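Local coordinates for protein iodotyrosine deiodinase (Thermotoga neapolitana, PDB 6Q1L) that uses FMN and reducing equivalents from NADPH to remove halogen from halotyrosines, including mono- and diiodotyrosine, releasing tyrosine and halide, at residues D6-R11 / L124-E129; R11-R16 / G134-T139. All blocks are in the same frame, centred on the assembly; numbering follows the deposited sequence.

Contact 1: D6-R11 / L124-E129; sequences DLAKKR and LLLALE
Glu129 lays its chain over the end of helix 4-10, and Leu7 runs past it in the opposite direction, with Leu7 CD1 3.5 Å from Glu129 CG. The bend at chi2 (73°) turns the carboxylate back over Lys10 and Arg11. There OE2 takes a salt bridge from Lys10 NZ at 2.8 Å on its anti lone pair, the one facing away from OE1; the lysine chain, folded at chi3 and chi4, passes alongside the same oxygen. OE1 lies against Arg11 CA at 3.6 Å, while the guanidinium reaches on toward Leu125, whose CD1 sits 4.0 Å above the centre of one face. One water in the guanidinium plane joins Arg11 NE to Leu125 O. Deeper in, Leu126 CD2 packs on Leu7 CD2 (4.0 Å) and on Ala8. The segment axes cross at 91°, 9.7 Å apart, and Tyr123 of the second subunit covers Ala8, Leu126 and Arg11. Arg11, an FMN-binding residue, also bonds through NH2 to Ser135. With OE2 paired to Lys10 and Arg11 NE 5.4 Å from Glu129 OE1, Glu129 would be expected to stay ionised and to add a modest electrostatic pull on Arg11.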
# COMPACT_ATOMS: atom_id res chain seq x y z
N ASP A 6 -5.66 4.94 -16.60
CA ASP A 6 -4.62 5.08 -17.62
C ASP A 6 -3.26 5.30 -16.98
O ASP A 6 -2.25 4.77 -17.45
CB ASP A 6 -4.98 6.25 -18.54
CG ASP A 6 -6.24 6.00 -19.33
OD1 ASP A 6 -6.36 4.94 -19.98
OD2 ASP A 6 -7.13 6.88 -19.30
N LEU A 7 -3.21 6.06 -15.90
CA LEU A 7 -1.96 6.27 -15.19
C LEU A 7 -1.46 4.96 -14.59
O LEU A 7 -0.29 4.59 -14.72
CB LEU A 7 -2.19 7.32 -14.11
CG LEU A 7 -0.94 7.76 -13.37
CD1 LEU A 7 -0.10 8.61 -14.33
CD2 LEU A 7 -1.36 8.52 -12.13
N ALA A 8 -2.38 4.22 -13.97
CA ALA A 8 -2.00 2.97 -13.34
C ALA A 8 -1.61 1.94 -14.38
O ALA A 8 -0.67 1.16 -14.17
CB ALA A 8 -3.15 2.46 -12.49
N LYS A 9 -2.33 1.90 -15.51
CA LYS A 9 -2.03 0.93 -16.55
C LYS A 9 -0.66 1.19 -17.15
O LYS A 9 0.11 0.25 -17.40
CB LYS A 9 -3.09 0.96 -17.64
CG LYS A 9 -2.77 -0.00 -18.77
CD LYS A 9 -3.99 -0.38 -19.58
CE LYS A 9 -3.62 -1.35 -20.70
NZ LYS A 9 -2.92 -2.58 -20.20
N LYS A 10 -0.36 2.47 -17.38
CA LYS A 10 0.90 2.88 -17.99
C LYS A 10 2.08 2.61 -17.08
O LYS A 10 3.17 2.29 -17.55
CB LYS A 10 0.83 4.37 -18.34
CG LYS A 10 1.98 4.93 -19.16
CD LYS A 10 1.56 6.24 -19.84
CE LYS A 10 0.91 7.24 -18.87
NZ LYS A 10 1.87 7.93 -17.94
N ARG A 11 1.91 2.80 -15.77
CA ARG A 11 3.05 2.71 -14.89
C ARG A 11 3.57 1.28 -14.82
O ARG A 11 2.78 0.34 -14.68
CB ARG A 11 2.72 3.15 -13.47
CG ARG A 11 3.94 2.65 -12.71
CD ARG A 11 3.86 2.33 -11.32
NE ARG A 11 5.24 2.27 -10.85
CZ ARG A 11 5.94 1.16 -10.68
NH1 ARG A 11 5.43 -0.03 -10.95
NH2 ARG A 11 7.20 1.22 -10.24
N LEU A 124 2.58 6.95 -3.92
CA LEU A 124 3.87 7.49 -4.32
C LEU A 124 4.22 7.06 -5.72
O LEU A 124 4.69 7.86 -6.53
CB LEU A 124 4.91 7.01 -3.32
CG LEU A 124 6.22 7.74 -3.19
CD1 LEU A 124 6.89 7.36 -1.88
CD2 LEU A 124 7.16 7.50 -4.29
N LEU A 125 4.00 5.79 -6.03
CA LEU A 125 4.37 5.30 -7.35
C LEU A 125 3.54 5.97 -8.43
O LEU A 125 4.04 6.26 -9.52
CB LEU A 125 4.19 3.77 -7.41
CG LEU A 125 5.11 3.00 -6.48
CD1 LEU A 125 4.94 1.50 -6.74
CD2 LEU A 125 6.56 3.38 -6.64
N LEU A 126 2.26 6.21 -8.15
CA LEU A 126 1.41 6.88 -9.13
C LEU A 126 1.88 8.31 -9.33
O LEU A 126 1.89 8.82 -10.45
CB LEU A 126 -0.05 6.80 -8.70
CG LEU A 126 -0.67 5.42 -8.84
CD1 LEU A 126 -2.00 5.36 -8.10
CD2 LEU A 126 -0.85 5.06 -10.28
N ALA A 127 2.30 8.98 -8.25
CA ALA A 127 2.76 10.34 -8.39
C ALA A 127 4.04 10.41 -9.19
O ALA A 127 4.21 11.31 -10.02
CB ALA A 127 2.96 10.97 -7.02
N LEU A 128 4.95 9.46 -8.96
CA LEU A 128 6.19 9.46 -9.73
C LEU A 128 5.89 9.33 -11.22
O LEU A 128 6.48 10.02 -12.05
CB LEU A 128 7.10 8.34 -9.25
CG LEU A 128 7.79 8.54 -7.91
CD1 LEU A 128 8.59 7.32 -7.56
CD2 LEU A 128 8.69 9.78 -7.88
N GLU A 129 4.96 8.44 -11.56
CA GLU A 129 4.56 8.28 -12.95
C GLU A 129 3.97 9.57 -13.51
O GLU A 129 4.26 9.95 -14.65
CB GLU A 129 3.57 7.12 -13.04
CG GLU A 129 3.00 6.89 -14.42
CD GLU A 129 4.01 6.26 -15.38
OE1 GLU A 129 5.04 5.73 -14.95
OE2 GLU A 129 3.74 6.30 -16.59
O HOH W 1 6.29 4.75 -10.33

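Contact 2: R11-R16 / G134-T139; sequences RKTVRR and GSVPYT. With FMN (flavin mononucleotide), chain C; IYR (3-iodo-tyrosine), chain D.
Arg15 meets Val136 and the flavin with its outer half. The extended chain carries the group out from CB; CD is the first atom to come near, 3.9 Å from FMN O2. NE then donates to O2 at 2.8 Å, and one NH2 hydrogen is divided between N1 and, at a poorer angle, O2, setting the guanidinium against the pyrimidine edge. One face of that group is covered by Thr13 CG2, 3.4 Å above its centre, and Val136 CG2 approaches it obliquely. The two methyls also press on each other: Thr13 CG2 to Val136 CG2 is 3.3 Å, tighter than usual carbon contact. With Thr13 OG1 set beside the backbone N (chi1 -40°), the methyl falls opposite that nitrogen, toward Val136, and OG1 faces the phosphate ester. Its backbone N donates to O1P almost straight (173°).

This is the FMN site of the nitroreductase fold: the loop after helix 4-10 carries part of the cofactor contacts, Arg176 and Tyr174 others, and the chain leaving strand 134-135 passes along the isoalloxazine. Pro137 packs its ring on C8 and C9, and Thr139 N donates to O4. Tyr138 turns its ring edge to iodotyrosine OXT, and its OH bonds to Glu68, which binds the substrate, as does Met41 of the second subunit.

Val14 N donates to Ser135 O at 2.9 Å, standing 41° out of the carbonyl plane, and Val14 CG2 rests on Gly134 CA. In the conformer modelled here, Ser135 OG accepts from Arg11 NH2 in the guanidinium plane. A water bridges Ser135 N and Lys12 O.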
# COMPACT_ATOMS: atom_id res chain seq x y z
N ARG A 11 1.91 2.80 -15.77
CA ARG A 11 3.05 2.71 -14.89
C ARG A 11 3.57 1.28 -14.82
O ARG A 11 2.78 0.34 -14.68
CB ARG A 11 2.72 3.15 -13.47
CG ARG A 11 3.94 2.65 -12.71
CD ARG A 11 3.86 2.33 -11.32
NE ARG A 11 5.24 2.27 -10.85
CZ ARG A 11 5.94 1.16 -10.68
NH1 ARG A 11 5.43 -0.03 -10.95
NH2 ARG A 11 7.20 1.22 -10.24
N LYS A 12 4.88 1.14 -14.93
CA LYS A 12 5.56 -0.15 -14.93
C LYS A 12 6.89 0.02 -14.22
O LYS A 12 7.37 1.12 -14.00
CB LYS A 12 5.77 -0.65 -16.35
CG LYS A 12 6.74 0.19 -17.18
CD LYS A 12 6.80 -0.35 -18.59
CE LYS A 12 7.66 0.47 -19.53
NZ LYS A 12 7.07 1.80 -19.81
N THR A 13 7.52 -1.11 -13.90
CA THR A 13 8.82 -1.08 -13.27
C THR A 13 9.80 -0.35 -14.17
O THR A 13 9.77 -0.47 -15.39
CB THR A 13 9.35 -2.50 -13.03
OG1 THR A 13 8.30 -3.34 -12.59
CG2 THR A 13 10.43 -2.48 -11.95
N VAL A 14 10.69 0.41 -13.55
CA VAL A 14 11.82 0.98 -14.24
C VAL A 14 13.06 0.53 -13.49
O VAL A 14 13.25 0.89 -12.34
CB VAL A 14 11.74 2.51 -14.32
CG1 VAL A 14 13.05 3.13 -14.87
CG2 VAL A 14 10.54 2.91 -15.16
N ARG A 15 13.89 -0.28 -14.16
CA ARG A 15 15.17 -0.70 -13.61
C ARG A 15 16.33 -0.11 -14.39
O ARG A 15 17.48 -0.39 -14.06
CB ARG A 15 15.27 -2.22 -13.59
CG ARG A 15 14.20 -2.87 -12.73
CD ARG A 15 14.32 -4.36 -12.71
NE ARG A 15 13.28 -5.01 -11.91
CZ ARG A 15 12.10 -5.42 -12.35
NH1 ARG A 15 11.73 -5.26 -13.63
NH2 ARG A 15 11.29 -6.02 -11.48
N ARG A 16 16.04 0.69 -15.41
CA ARG A 16 17.03 1.35 -16.24
C ARG A 16 16.79 2.84 -16.14
O ARG A 16 15.73 3.32 -16.54
CB ARG A 16 16.91 0.92 -17.71
CG ARG A 16 17.28 -0.49 -18.00
CD ARG A 16 16.95 -0.79 -19.44
NE ARG A 16 17.54 0.21 -20.33
CZ ARG A 16 18.78 0.17 -20.81
NH1 ARG A 16 19.59 -0.85 -20.52
NH2 ARG A 16 19.21 1.15 -21.59
N GLY A 134 10.59 7.21 -13.01
CA GLY A 134 10.45 5.77 -12.90
C GLY A 134 10.92 5.28 -11.55
O GLY A 134 11.64 5.99 -10.85
N SER A 135 10.51 4.07 -11.16
CA SER A 135 10.86 3.50 -9.87
C SER A 135 10.78 1.98 -9.96
O SER A 135 10.17 1.43 -10.87
CB SER A 135 9.92 4.00 -8.76
OG SER A 135 8.58 3.66 -9.06
N VAL A 136 11.35 1.31 -8.96
CA VAL A 136 11.13 -0.11 -8.71
C VAL A 136 11.11 -0.27 -7.19
O VAL A 136 12.00 0.24 -6.51
CB VAL A 136 12.22 -0.98 -9.37
CG1 VAL A 136 13.61 -0.49 -9.01
CG2 VAL A 136 11.97 -2.43 -8.99
N PRO A 137 10.13 -0.98 -6.62
CA PRO A 137 10.17 -1.28 -5.19
C PRO A 137 11.19 -2.35 -4.92
O PRO A 137 10.90 -3.54 -5.07
CB PRO A 137 8.76 -1.76 -4.88
CG PRO A 137 7.93 -1.34 -6.07
CD PRO A 137 8.89 -1.50 -7.22
N TYR A 138 12.40 -1.96 -4.61
CA TYR A 138 13.48 -2.91 -4.45
C TYR A 138 13.54 -3.39 -3.01
O TYR A 138 13.60 -2.58 -2.07
CB TYR A 138 14.80 -2.27 -4.87
CG TYR A 138 15.91 -3.22 -4.62
CD1 TYR A 138 15.92 -4.48 -5.23
CD2 TYR A 138 16.93 -2.89 -3.77
CE1 TYR A 138 16.92 -5.37 -4.97
CE2 TYR A 138 17.94 -3.80 -3.48
CZ TYR A 138 17.93 -5.03 -4.10
OH TYR A 138 18.93 -5.93 -3.82
N THR A 139 13.49 -4.70 -2.82
CA THR A 139 13.46 -5.32 -1.50
C THR A 139 14.58 -6.34 -1.42
O THR A 139 14.39 -7.51 -1.78
CB THR A 139 12.10 -5.95 -1.20
OG1 THR A 139 11.77 -6.88 -2.24
CG2 THR A 139 11.00 -4.89 -1.11
N1 FMN C . 11.57 -5.83 -8.44
C2 FMN C . 12.90 -6.19 -8.37
O2 FMN C . 13.60 -6.17 -9.37
N3 FMN C . 13.45 -6.54 -7.18
C4 FMN C . 12.75 -6.57 -6.02
O4 FMN C . 13.32 -6.91 -4.98
C4A FMN C . 11.41 -6.23 -6.09
N5 FMN C . 10.65 -6.26 -4.96
C5A FMN C . 9.34 -5.88 -5.01
C6 FMN C . 8.61 -5.87 -3.82
C7 FMN C . 7.27 -5.49 -3.84
C7M FMN C . 6.47 -5.46 -2.55
C8 FMN C . 6.66 -5.10 -5.05
C8M FMN C . 5.22 -4.66 -5.11
C9 FMN C . 7.41 -5.10 -6.24
C9A FMN C . 8.75 -5.51 -6.21
N10 FMN C . 9.51 -5.52 -7.38
C10 FMN C . 10.84 -5.86 -7.29
C1' FMN C . 8.93 -5.16 -8.70
C2' FMN C . 8.08 -6.34 -9.21
O2' FMN C . 8.93 -7.32 -9.78
C3' FMN C . 7.14 -5.75 -10.27
O3' FMN C . 6.24 -4.85 -9.63
C4' FMN C . 6.34 -6.78 -11.08
O4' FMN C . 7.27 -7.53 -11.83
C5' FMN C . 5.34 -6.12 -11.99
O5' FMN C . 5.98 -5.22 -12.90
P FMN C . 5.10 -4.40 -13.93
O1P FMN C . 6.23 -3.71 -14.73
O2P FMN C . 4.24 -3.42 -13.24
O3P FMN C . 4.36 -5.42 -14.80
N IYR D . 15.20 -8.91 -4.79
CA IYR D . 15.61 -9.82 -5.83
CB IYR D . 14.50 -10.82 -6.24
CC IYR D . 13.17 -10.25 -6.61
CD IYR D . 12.12 -10.37 -5.72
CE IYR D . 10.86 -9.88 -6.05
IE IYR D . 9.43 -10.04 -4.65
CF IYR D . 10.63 -9.30 -7.27
OF IYR D . 9.44 -8.81 -7.66
CG IYR D . 11.68 -9.18 -8.19
CH IYR D . 12.94 -9.67 -7.86
C IYR D . 16.05 -9.09 -7.06
O IYR D . 16.58 -9.58 -8.08
OXT IYR D . 15.83 -7.76 -7.09
O HOH W 1 6.29 4.75 -10.33
O HOH W 2 8.15 3.21 -12.45

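In the fold
Arg11 belongs to both contacts, whose centres lie 11 Å apart. It is the first residue to leave helix 4-10; contact 1 packs on its chain and one guanidinium face, and contact 2 meets the NH2 edge. Leu125 and Leu128 also pack on Ser135, joining helix 113-130 to the edge strand 134-135, and one water serves both sites. Contact 1 is partly buried, a helix pair with a leucine interior and a salt bridge at its exposed side. Contact 2 is buried, closer to the chain centre, built from loops and strand end, and its polar groups are directed largely at FMN. Both border the second subunit, contact 2 through Thr139 on Tyr112 of that subunit.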